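Local atomic coordinates of nucleoside diphosphate kinase (Pyrobaculum aerophilum, PDB entry 1XQI), a protein that probably transfers the gamma phosphate of ATP to nucleoside diphosphates through a phosphorylated intermediate, making nucleoside triphosphates other than ATP. Residues 15-20 with 182-187; 46-51 with 119-124; 76-81 with 95-100. The protein carries 6 engineered substitutions. One frame throughout, in Å; residues are numbered along the deposited sequence.

Contact 1 of 3, residues 15-20 with 182-187; sequences VEKTLL and REIRFW
The indole of Trp-187 meets Leu-19 obliquely. Its CD1 atom lies 4.2 Å from Leu-19 CD2, and the two side chains cross at about a right angle. Here helix 177-187 packs on strand 17-22 of the ferredoxin-like alpha/beta sandwich of this family, and the two short segments run at 62° to each other. One face of the indole takes Phe-186, whose CD2 lies 3.6 Å above the plane and toward the rim. In return, Trp-187 CG sits in plane at the edge of the Phe-186 ring. Phe-62 of helix 56-62 meets both rings at inclined planes. Leu-19 is the strand residue with most of the contact. Its CG lies 3.9 Å from Glu-183 CB, and its CB is 4.2 Å from Ile-184 CG1. Leu-19 also touches Val-119 and Val-121 of the neighbouring strand, so it lies between the sheet and the helix. Glu-183 does two jobs. Its aliphatic part lies against Leu-19, while CG anti to the carbonyl carbon (chi1 -54°) and an extended chain carry the carboxylate alongside Leu-19 CB toward strand 171-173. There OE2 has two hydrogen-bond partners, Ser-174 OG and His-172 NE2. His-172 is the predicted phosphohistidine. A bond to NE2 is consistent with the pros nitrogen, ND1, being the one that takes the phosphate. Glu-183 is thus well placed to hold the imidazole in its orientation, and Leu-19 probably helps to position Glu-183. Toward the start of the strand the contact passes to Ile-184 and Lys-17, both partly exposed. Ile-184 also touches Val-193. Its CG1 branch lies anti to the carbonyl carbon and its end is extended (chi2 163°). Together these bring the terminal methyl CD1 to 3.6 Å from Lys-17 CB.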
loop_
_atom_site.group_PDB
_atom_site.type_symbol
_atom_site.label_atom_id
_atom_site.label_comp_id
_atom_site.label_asym_id
_atom_site.label_seq_id
_atom_site.Cartn_x
_atom_site.Cartn_y
_atom_site.Cartn_z
ATOM N N VAL A 15 9.373 -6.013 -19.493
ATOM C CA VAL A 15 7.925 -5.665 -19.391
ATOM C C VAL A 15 7.607 -4.251 -18.783
ATOM O O VAL A 15 8.222 -3.814 -17.793
ATOM C CB VAL A 15 7.049 -6.827 -18.773
ATOM C CG1 VAL A 15 5.629 -6.725 -19.263
ATOM C CG2 VAL A 15 7.581 -8.242 -19.149
ATOM N N GLU A 16 6.638 -3.572 -19.418
ATOM C CA GLU A 16 6.265 -2.164 -19.222
ATOM C C GLU A 16 5.610 -1.899 -17.845
ATOM O O GLU A 16 4.967 -2.774 -17.267
ATOM C CB GLU A 16 5.351 -1.757 -20.401
ATOM C CG GLU A 16 4.501 -0.519 -20.222
ATOM C CD GLU A 16 3.783 -0.069 -21.511
ATOM O OE1 GLU A 16 4.292 -0.331 -22.624
ATOM O OE2 GLU A 16 2.695 0.559 -21.424
ATOM N N LYS A 17 5.808 -0.699 -17.317
ATOM C CA LYS A 17 5.406 -0.336 -15.970
ATOM C C LYS A 17 4.712 0.988 -16.057
ATOM O O LYS A 17 4.949 1.761 -16.989
ATOM C CB LYS A 17 6.633 -0.106 -15.100
ATOM C CG LYS A 17 7.177 -1.313 -14.471
ATOM C CD LYS A 17 8.340 -0.994 -13.564
ATOM C CE LYS A 17 9.630 -1.530 -14.132
ATOM N NZ LYS A 17 10.239 -0.505 -14.976
ATOM N N THR A 18 3.911 1.323 -15.070
ATOM C CA THR A 18 3.307 2.649 -15.073
ATOM C C THR A 18 3.123 3.135 -13.650
ATOM O O THR A 18 3.136 2.340 -12.723
ATOM C CB THR A 18 1.967 2.666 -15.856
ATOM O OG1 THR A 18 1.519 4.020 -16.023
ATOM C CG2 THR A 18 0.895 1.789 -15.136
ATOM N N LEU A 19 2.967 4.438 -13.476
ATOM C CA LEU A 19 2.824 5.002 -12.150
ATOM C C LEU A 19 1.374 5.425 -11.962
ATOM O O LEU A 19 0.796 6.166 -12.801
ATOM C CB LEU A 19 3.754 6.216 -12.026
ATOM C CG LEU A 19 4.034 6.970 -10.717
ATOM C CD1 LEU A 19 2.840 7.737 -10.240
ATOM C CD2 LEU A 19 4.535 6.017 -9.651
ATOM N N LEU A 20 0.797 4.971 -10.856
ATOM C CA LEU A 20 -0.535 5.373 -10.457
ATOM C C LEU A 20 -0.503 6.018 -9.070
ATOM O O LEU A 20 0.133 5.502 -8.165
ATOM C CB LEU A 20 -1.497 4.165 -10.499
ATOM C CG LEU A 20 -2.920 4.634 -10.168
ATOM C CD1 LEU A 20 -3.879 4.792 -11.390
ATOM C CD2 LEU A 20 -3.470 3.744 -9.080
ATOM N N ARG A 182 9.796 8.370 -16.109
ATOM C CA ARG A 182 10.133 9.575 -15.341
ATOM C C ARG A 182 9.391 9.688 -13.992
ATOM O O ARG A 182 9.992 9.960 -12.956
ATOM C CB ARG A 182 9.857 10.815 -16.189
ATOM C CG ARG A 182 10.885 11.862 -15.995
ATOM C CD ARG A 182 10.355 13.242 -16.357
ATOM N NE ARG A 182 9.427 13.750 -15.361
ATOM C CZ ARG A 182 8.118 13.856 -15.534
ATOM N NH1 ARG A 182 7.596 13.481 -16.696
ATOM N NH2 ARG A 182 7.351 14.343 -14.551
ATOM N N GLU A 183 8.082 9.487 -14.006
ATOM C CA GLU A 183 7.299 9.558 -12.788
ATOM C C GLU A 183 7.690 8.422 -11.837
ATOM O O GLU A 183 7.700 8.648 -10.606
ATOM C CB GLU A 183 5.811 9.561 -13.100
ATOM C CG GLU A 183 5.414 10.647 -14.072
ATOM C CD GLU A 183 3.915 10.643 -14.409
ATOM O OE1 GLU A 183 3.394 11.728 -14.842
ATOM O OE2 GLU A 183 3.270 9.564 -14.255
ATOM N N ILE A 184 8.071 7.252 -12.392
ATOM C CA ILE A 184 8.602 6.147 -11.578
ATOM C C ILE A 184 9.900 6.516 -10.844
ATOM O O ILE A 184 9.969 6.379 -9.612
ATOM C CB ILE A 184 8.752 4.808 -12.338
ATOM C CG1 ILE A 184 7.396 4.214 -12.686
ATOM C CG2 ILE A 184 9.539 3.814 -11.491
ATOM C CD1 ILE A 184 7.481 3.125 -13.768
ATOM N N ARG A 185 10.915 6.980 -11.575
ATOM C CA ARG A 185 12.201 7.443 -10.942
ATOM C C ARG A 185 11.953 8.539 -9.887
ATOM O O ARG A 185 12.510 8.519 -8.799
ATOM C CB ARG A 185 13.261 7.925 -11.992
ATOM C CG ARG A 185 14.605 8.527 -11.340
ATOM C CD ARG A 185 15.233 9.774 -12.097
ATOM N NE ARG A 185 14.168 10.533 -12.785
ATOM C CZ ARG A 185 13.423 11.521 -12.252
ATOM N NH1 ARG A 185 13.639 11.961 -10.997
ATOM N NH2 ARG A 185 12.455 12.076 -12.997
ATOM N N PHE A 186 11.082 9.476 -10.226
ATOM C CA PHE A 186 10.750 10.592 -9.342
ATOM C C PHE A 186 10.373 10.173 -7.929
ATOM O O PHE A 186 10.840 10.792 -6.990
ATOM C CB PHE A 186 9.632 11.468 -9.942
ATOM C CG PHE A 186 9.286 12.636 -9.079
ATOM C CD1 PHE A 186 9.979 13.838 -9.206
ATOM C CD2 PHE A 186 8.301 12.524 -8.093
ATOM C CE1 PHE A 186 9.688 14.914 -8.367
ATOM C CE2 PHE A 186 7.993 13.596 -7.269
ATOM C CZ PHE A 186 8.688 14.790 -7.403
ATOM N N TRP A 187 9.518 9.147 -7.791
ATOM C CA TRP A 187 9.013 8.657 -6.496
ATOM C C TRP A 187 9.768 7.485 -5.860
ATOM O O TRP A 187 9.640 7.286 -4.666
ATOM C CB TRP A 187 7.560 8.218 -6.634
ATOM C CG TRP A 187 6.570 9.314 -6.830
ATOM C CD1 TRP A 187 5.849 9.580 -7.962
ATOM C CD2 TRP A 187 6.170 10.280 -5.861
ATOM N NE1 TRP A 187 5.037 10.682 -7.764
ATOM C CE2 TRP A 187 5.200 11.121 -6.480
ATOM C CE3 TRP A 187 6.552 10.541 -4.533
ATOM C CZ2 TRP A 187 4.593 12.194 -5.814
ATOM C CZ3 TRP A 187 5.952 11.611 -3.862
ATOM C CH2 TRP A 187 4.983 12.435 -4.514
#

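Contact 2 of 3, residues 46-51 with 119-124; sequences IVALKM and VMVLKG
Val-47 and Ala-48 together face the single residue Val-121, a beta bulge in the antiparallel pairing of strands 45-52 and 117-123. Four backbone hydrogen bonds join the strands. At the bulge, Val-47 N gives to Val-121 O (3.0 Å), and Val-121 N gives to Ala-48 O (2.9 Å) from 36° above the carbonyl plane. Beyond it Lys-50 and Val-119 form a regular hydrogen-bonded pair. Its two bonds are straighter at the acceptor, and Lys-50 N lies in the carbonyl plane of Val-119.

Apolar contacts line both faces. Ile-46 CG1 meets Leu-122 CD2 at 4.0 Å, on the face packed by Ile-36 and Phe-39 of helix 32-42. Around the bulge, Val-121 CG1 touches Val-47 CG2 (3.7 Å) and its CG2 touches Ala-48 CB (3.8 Å).

The charged ends leave the pair. Lys-50 NZ hydrogen-bonds to Trp-187 O, and Lys-123 NZ makes a salt bridge to Glu-195. Strand 45-52 ends the sheet in this chain, but Leu-49 and selenomethionine Met-51 make backbone hydrogen bonds to a second subunit. The register probably rests on the regular bonds at Lys-50 and Val-119, while Val-121 serves both residues of the bulge with one methyl each.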
loop_
_atom_site.group_PDB
_atom_site.type_symbol
_atom_site.label_atom_id
_atom_site.label_comp_id
_atom_site.label_asym_id
_atom_site.label_seq_id
_atom_site.Cartn_x
_atom_site.Cartn_y
_atom_site.Cartn_z
ATOM N N ILE A 46 1.562 -5.235 -8.623
ATOM C CA ILE A 46 2.110 -4.049 -7.920
ATOM C C ILE A 46 3.578 -4.323 -7.570
ATOM O O ILE A 46 3.861 -5.255 -6.850
ATOM C CB ILE A 46 1.359 -3.761 -6.600
ATOM C CG1 ILE A 46 -0.101 -3.378 -6.878
ATOM C CG2 ILE A 46 2.121 -2.706 -5.718
ATOM C CD1 ILE A 46 -0.929 -3.172 -5.588
ATOM N N VAL A 47 4.510 -3.526 -8.094
ATOM C CA VAL A 47 5.951 -3.752 -7.835
ATOM C C VAL A 47 6.573 -2.632 -6.949
ATOM O O VAL A 47 7.763 -2.680 -6.619
ATOM C CB VAL A 47 6.772 -3.953 -9.179
ATOM C CG1 VAL A 47 6.294 -5.178 -10.008
ATOM C CG2 VAL A 47 6.745 -2.740 -10.019
ATOM N N ALA A 48 5.754 -1.625 -6.586
ATOM C CA ALA A 48 6.124 -0.532 -5.685
ATOM C C ALA A 48 4.836 0.085 -5.143
ATOM O O ALA A 48 3.829 0.198 -5.841
ATOM C CB ALA A 48 6.998 0.512 -6.388
ATOM N N LEU A 49 4.860 0.439 -3.870
ATOM C CA LEU A 49 3.685 0.905 -3.167
ATOM C C LEU A 49 4.131 1.659 -1.932
ATOM O O LEU A 49 4.863 1.107 -1.140
ATOM C CB LEU A 49 2.843 -0.279 -2.719
ATOM C CG LEU A 49 1.319 -0.201 -2.464
ATOM C CD1 LEU A 49 1.032 -1.039 -1.262
ATOM C CD2 LEU A 49 0.818 1.122 -2.236
ATOM N N LYS A 50 3.704 2.913 -1.773
ATOM C CA LYS A 50 3.882 3.609 -0.512
ATOM C C LYS A 50 2.825 4.676 -0.282
ATOM O O LYS A 50 2.330 5.241 -1.241
ATOM C CB LYS A 50 5.276 4.213 -0.405
ATOM C CG LYS A 50 5.672 5.199 -1.473
ATOM C CD LYS A 50 7.067 5.662 -1.160
ATOM C CE LYS A 50 7.589 6.610 -2.217
ATOM N NZ LYS A 50 9.080 6.667 -2.104
HETATM N N MSE A 51 2.460 4.909 0.981
HETATM C CA MSE A 51 1.613 6.052 1.372
HETATM C C MSE A 51 2.607 7.232 1.649
HETATM O O MSE A 51 3.614 7.054 2.349
HETATM C CB MSE A 51 0.742 5.717 2.599
HETATM C CG MSE A 51 -0.035 6.940 3.134
HETATM SE SE MSE A 51 -1.158 6.540 4.507
HETATM C CE MSE A 51 -2.327 5.636 3.556
ATOM N N VAL A 119 1.106 5.973 -3.745
ATOM C CA VAL A 119 1.770 5.852 -5.029
ATOM C C VAL A 119 2.058 4.370 -5.296
ATOM O O VAL A 119 2.533 3.643 -4.405
ATOM C CB VAL A 119 3.121 6.620 -5.030
ATOM C CG1 VAL A 119 3.653 6.762 -6.461
ATOM C CG2 VAL A 119 2.929 8.025 -4.449
HETATM N N MSE A 120 1.787 3.910 -6.509
HETATM C CA MSE A 120 2.083 2.504 -6.840
HETATM C C MSE A 120 2.639 2.432 -8.244
HETATM O O MSE A 120 2.413 3.305 -9.097
HETATM C CB MSE A 120 0.839 1.537 -6.640
HETATM C CG MSE A 120 -0.361 1.792 -7.572
HETATM SE SE MSE A 120 -1.806 0.786 -7.142
HETATM C CE MSE A 120 -2.160 1.719 -5.699
ATOM N N VAL A 121 3.400 1.372 -8.476
ATOM C CA VAL A 121 3.883 1.085 -9.825
ATOM C C VAL A 121 3.255 -0.227 -10.220
ATOM O O VAL A 121 3.260 -1.187 -9.437
ATOM C CB VAL A 121 5.393 1.032 -9.873
ATOM C CG1 VAL A 121 5.900 0.617 -11.285
ATOM C CG2 VAL A 121 5.957 2.402 -9.516
ATOM N N LEU A 122 2.677 -0.250 -11.403
ATOM C CA LEU A 122 1.965 -1.406 -11.901
ATOM C C LEU A 122 2.716 -1.843 -13.147
ATOM O O LEU A 122 3.023 -1.002 -14.023
ATOM C CB LEU A 122 0.511 -1.051 -12.267
ATOM C CG LEU A 122 -0.398 -0.774 -11.067
ATOM C CD1 LEU A 122 -1.520 0.158 -11.496
ATOM C CD2 LEU A 122 -0.927 -2.093 -10.554
ATOM N N LYS A 123 3.015 -3.143 -13.188
ATOM C CA LYS A 123 3.750 -3.814 -14.240
ATOM C C LYS A 123 2.839 -4.833 -14.960
ATOM O O LYS A 123 2.114 -5.654 -14.338
ATOM C CB LYS A 123 4.968 -4.548 -13.610
ATOM C CG LYS A 123 5.974 -5.194 -14.607
ATOM C CD LYS A 123 6.852 -6.228 -13.905
ATOM C CE LYS A 123 7.989 -6.800 -14.788
ATOM N NZ LYS A 123 9.259 -6.031 -14.532
ATOM N N GLY A 124 2.845 -4.767 -16.273
ATOM C CA GLY A 124 2.225 -5.799 -17.055
ATOM C C GLY A 124 2.244 -5.383 -18.498
ATOM O O GLY A 124 2.554 -4.208 -18.819
#

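Contact 3 of 3, residues 76-81 with 95-100; sequences KLLKAY and DDPVEV
Within the insert of this kinase, residues 68-100, helix 67-84 meets the start of helix 97-112 through Leu-77 and Leu-78. Val-100 faces both leucines. Its CG1 lies 3.6 Å from Leu-77 CD2, and its CG2 is 4.2 Å from Leu-78 CD2. Both pairs of side chains cross at a slant. Leu-78 reaches further, over the turn that leads into the second helix. Its CG stands anti to the carbonyl carbon (chi1 -71°), and its CD1 methyl ends 3.6 Å from Asp-95 O. The same methyl touches Pro-97 CG at 4.1 Å, the two side chains being nearly perpendicular. Pro-97 also packs on Gln-75 and Gln-71, about one and two turns before Leu-78. With only an alanine here, Pro-97 CG and Val-100 CG2 would probably lose this leucine as a neighbour, and a gap would open over Asp-95 O. Leu-77 uses its other branch within its own helix: CD1 lies 3.6 Å above the Tyr-81 ring, offset toward the rim. That ring continues the apolar cluster onto Pro-88 of helix 88-92, which Leu-78 touches too.

The two carboxylates find their partners away from the leucines. Asp-96 is the N-cap of helix 97-112. Its OD1 accepts from Glu-99 N at 3.2 Å, from above the carboxylate plane. The negative charge at this helix start is likely to suit the helix dipole. The carboxylate of Asp-95 turns elsewhere and makes a salt bridge with Arg-89 of helix 88-92. No other subunit of the assembly touches these two segments. The chemistry implies a division of labour: the helices meet through apolar side chains, with no polar bond between the segments, while the carboxylates serve the turn that leads into the second helix.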
loop_
_atom_site.group_PDB
_atom_site.type_symbol
_atom_site.label_atom_id
_atom_site.label_comp_id
_atom_site.label_asym_id
_atom_site.label_seq_id
_atom_site.Cartn_x
_atom_site.Cartn_y
_atom_site.Cartn_z
ATOM N N LYS A 76 -7.966 23.720 -22.257
ATOM C CA LYS A 76 -9.058 22.870 -21.782
ATOM C C LYS A 76 -9.944 23.624 -20.778
ATOM O O LYS A 76 -11.178 23.622 -20.931
ATOM C CB LYS A 76 -8.482 21.558 -21.231
ATOM C CG LYS A 76 -9.376 20.717 -20.325
ATOM C CD LYS A 76 -8.827 19.259 -20.226
ATOM C CE LYS A 76 -9.043 18.644 -18.837
ATOM N NZ LYS A 76 -10.402 18.934 -18.288
ATOM N N LEU A 77 -9.323 24.310 -19.807
ATOM C CA LEU A 77 -10.060 25.165 -18.862
ATOM C C LEU A 77 -10.769 26.343 -19.549
ATOM O O LEU A 77 -11.885 26.713 -19.167
ATOM C CB LEU A 77 -9.149 25.670 -17.723
ATOM C CG LEU A 77 -9.745 26.624 -16.657
ATOM C CD1 LEU A 77 -11.021 26.076 -15.988
ATOM C CD2 LEU A 77 -8.756 26.979 -15.579
ATOM N N LEU A 78 -10.110 26.917 -20.554
ATOM C CA LEU A 78 -10.660 28.030 -21.306
ATOM C C LEU A 78 -11.875 27.605 -22.136
ATOM O O LEU A 78 -12.884 28.330 -22.181
ATOM C CB LEU A 78 -9.593 28.712 -22.183
ATOM C CG LEU A 78 -8.488 29.552 -21.501
ATOM C CD1 LEU A 78 -7.493 30.017 -22.516
ATOM C CD2 LEU A 78 -9.032 30.737 -20.707
ATOM N N LYS A 79 -11.785 26.426 -22.758
ATOM C CA LYS A 79 -12.921 25.826 -23.459
ATOM C C LYS A 79 -14.055 25.559 -22.460
ATOM O O LYS A 79 -15.222 25.906 -22.731
ATOM C CB LYS A 79 -12.511 24.531 -24.188
ATOM N N ALA A 80 -13.707 24.964 -21.309
ATOM C CA ALA A 80 -14.658 24.759 -20.228
ATOM C C ALA A 80 -15.374 26.075 -19.863
ATOM O O ALA A 80 -16.608 26.150 -19.957
ATOM C CB ALA A 80 -13.993 24.110 -19.016
ATOM N N TYR A 81 -14.621 27.121 -19.504
ATOM C CA TYR A 81 -15.231 28.449 -19.200
ATOM C C TYR A 81 -16.204 28.997 -20.267
ATOM O O TYR A 81 -17.237 29.603 -19.946
ATOM C CB TYR A 81 -14.154 29.502 -18.936
ATOM C CG TYR A 81 -13.511 29.449 -17.576
ATOM C CD1 TYR A 81 -12.336 30.146 -17.319
ATOM C CD2 TYR A 81 -14.064 28.696 -16.547
ATOM C CE1 TYR A 81 -11.748 30.111 -16.076
ATOM C CE2 TYR A 81 -13.480 28.654 -15.295
ATOM C CZ TYR A 81 -12.326 29.358 -15.065
ATOM O OH TYR A 81 -11.760 29.313 -13.817
ATOM N N ASP A 95 -6.541 35.475 -19.351
ATOM C CA ASP A 95 -6.990 34.466 -20.337
ATOM C C ASP A 95 -5.826 33.878 -21.135
ATOM O O ASP A 95 -6.048 33.250 -22.178
ATOM C CB ASP A 95 -8.077 35.000 -21.299
ATOM C CG ASP A 95 -7.637 36.263 -22.071
ATOM O OD1 ASP A 95 -8.531 36.934 -22.633
ATOM O OD2 ASP A 95 -6.430 36.598 -22.123
ATOM N N ASP A 96 -4.607 34.088 -20.658
ATOM C CA ASP A 96 -3.446 33.574 -21.348
ATOM C C ASP A 96 -3.275 32.069 -21.025
ATOM O O ASP A 96 -3.102 31.736 -19.855
ATOM C CB ASP A 96 -2.211 34.357 -20.935
ATOM C CG ASP A 96 -0.967 33.736 -21.462
ATOM O OD1 ASP A 96 -0.029 33.442 -20.700
ATOM O OD2 ASP A 96 -0.931 33.494 -22.682
ATOM N N PRO A 97 -3.349 31.169 -22.042
ATOM C CA PRO A 97 -3.258 29.696 -21.835
ATOM C C PRO A 97 -2.177 29.224 -20.840
ATOM O O PRO A 97 -2.522 28.486 -19.888
ATOM C CB PRO A 97 -2.980 29.160 -23.241
ATOM C CG PRO A 97 -3.690 30.097 -24.141
ATOM C CD PRO A 97 -3.561 31.483 -23.477
ATOM N N VAL A 98 -0.918 29.649 -21.043
ATOM C CA VAL A 98 0.213 29.339 -20.148
ATOM C C VAL A 98 0.028 29.865 -18.695
ATOM O O VAL A 98 0.331 29.144 -17.719
ATOM C CB VAL A 98 1.553 29.878 -20.731
ATOM C CG1 VAL A 98 2.675 29.751 -19.744
ATOM C CG2 VAL A 98 1.904 29.116 -21.972
ATOM N N GLU A 99 -0.444 31.103 -18.548
ATOM C CA GLU A 99 -0.726 31.657 -17.215
ATOM C C GLU A 99 -1.851 30.885 -16.527
ATOM O O GLU A 99 -1.829 30.693 -15.310
ATOM C CB GLU A 99 -1.000 33.185 -17.261
ATOM C CG GLU A 99 0.302 34.058 -17.201
ATOM C CD GLU A 99 0.063 35.546 -17.528
ATOM O OE1 GLU A 99 -0.905 36.149 -16.997
ATOM O OE2 GLU A 99 0.850 36.140 -18.318
ATOM N N VAL A 100 -2.822 30.444 -17.312
ATOM C CA VAL A 100 -3.923 29.602 -16.825
ATOM C C VAL A 100 -3.395 28.194 -16.415
ATOM O O VAL A 100 -3.758 27.685 -15.376
ATOM C CB VAL A 100 -5.095 29.498 -17.880
ATOM C CG1 VAL A 100 -6.149 28.517 -17.434
ATOM C CG2 VAL A 100 -5.732 30.845 -18.137
#

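From the N terminus the chain enters strand 17-22, whose partner in contact 1 comes only with helix 177-187, so contact 1 closes the widest loop. Contact 2 lies within that loop and joins strand 45-52 to strand 117-123. Contact 3 lies within the loop of contact 2 and closes a short one, between two helices of the insert. The three nest and none cross. Contacts 1 and 2 touch: strands 17-22 and 117-123 are neighbours in one sheet, with backbone bonding between Thr-18 and Leu-122. Contact 3 stands apart across the chain's centre, its nearest atoms about 15 Å from contact 1, though helix 97-112 is followed in the chain by strand 117-123.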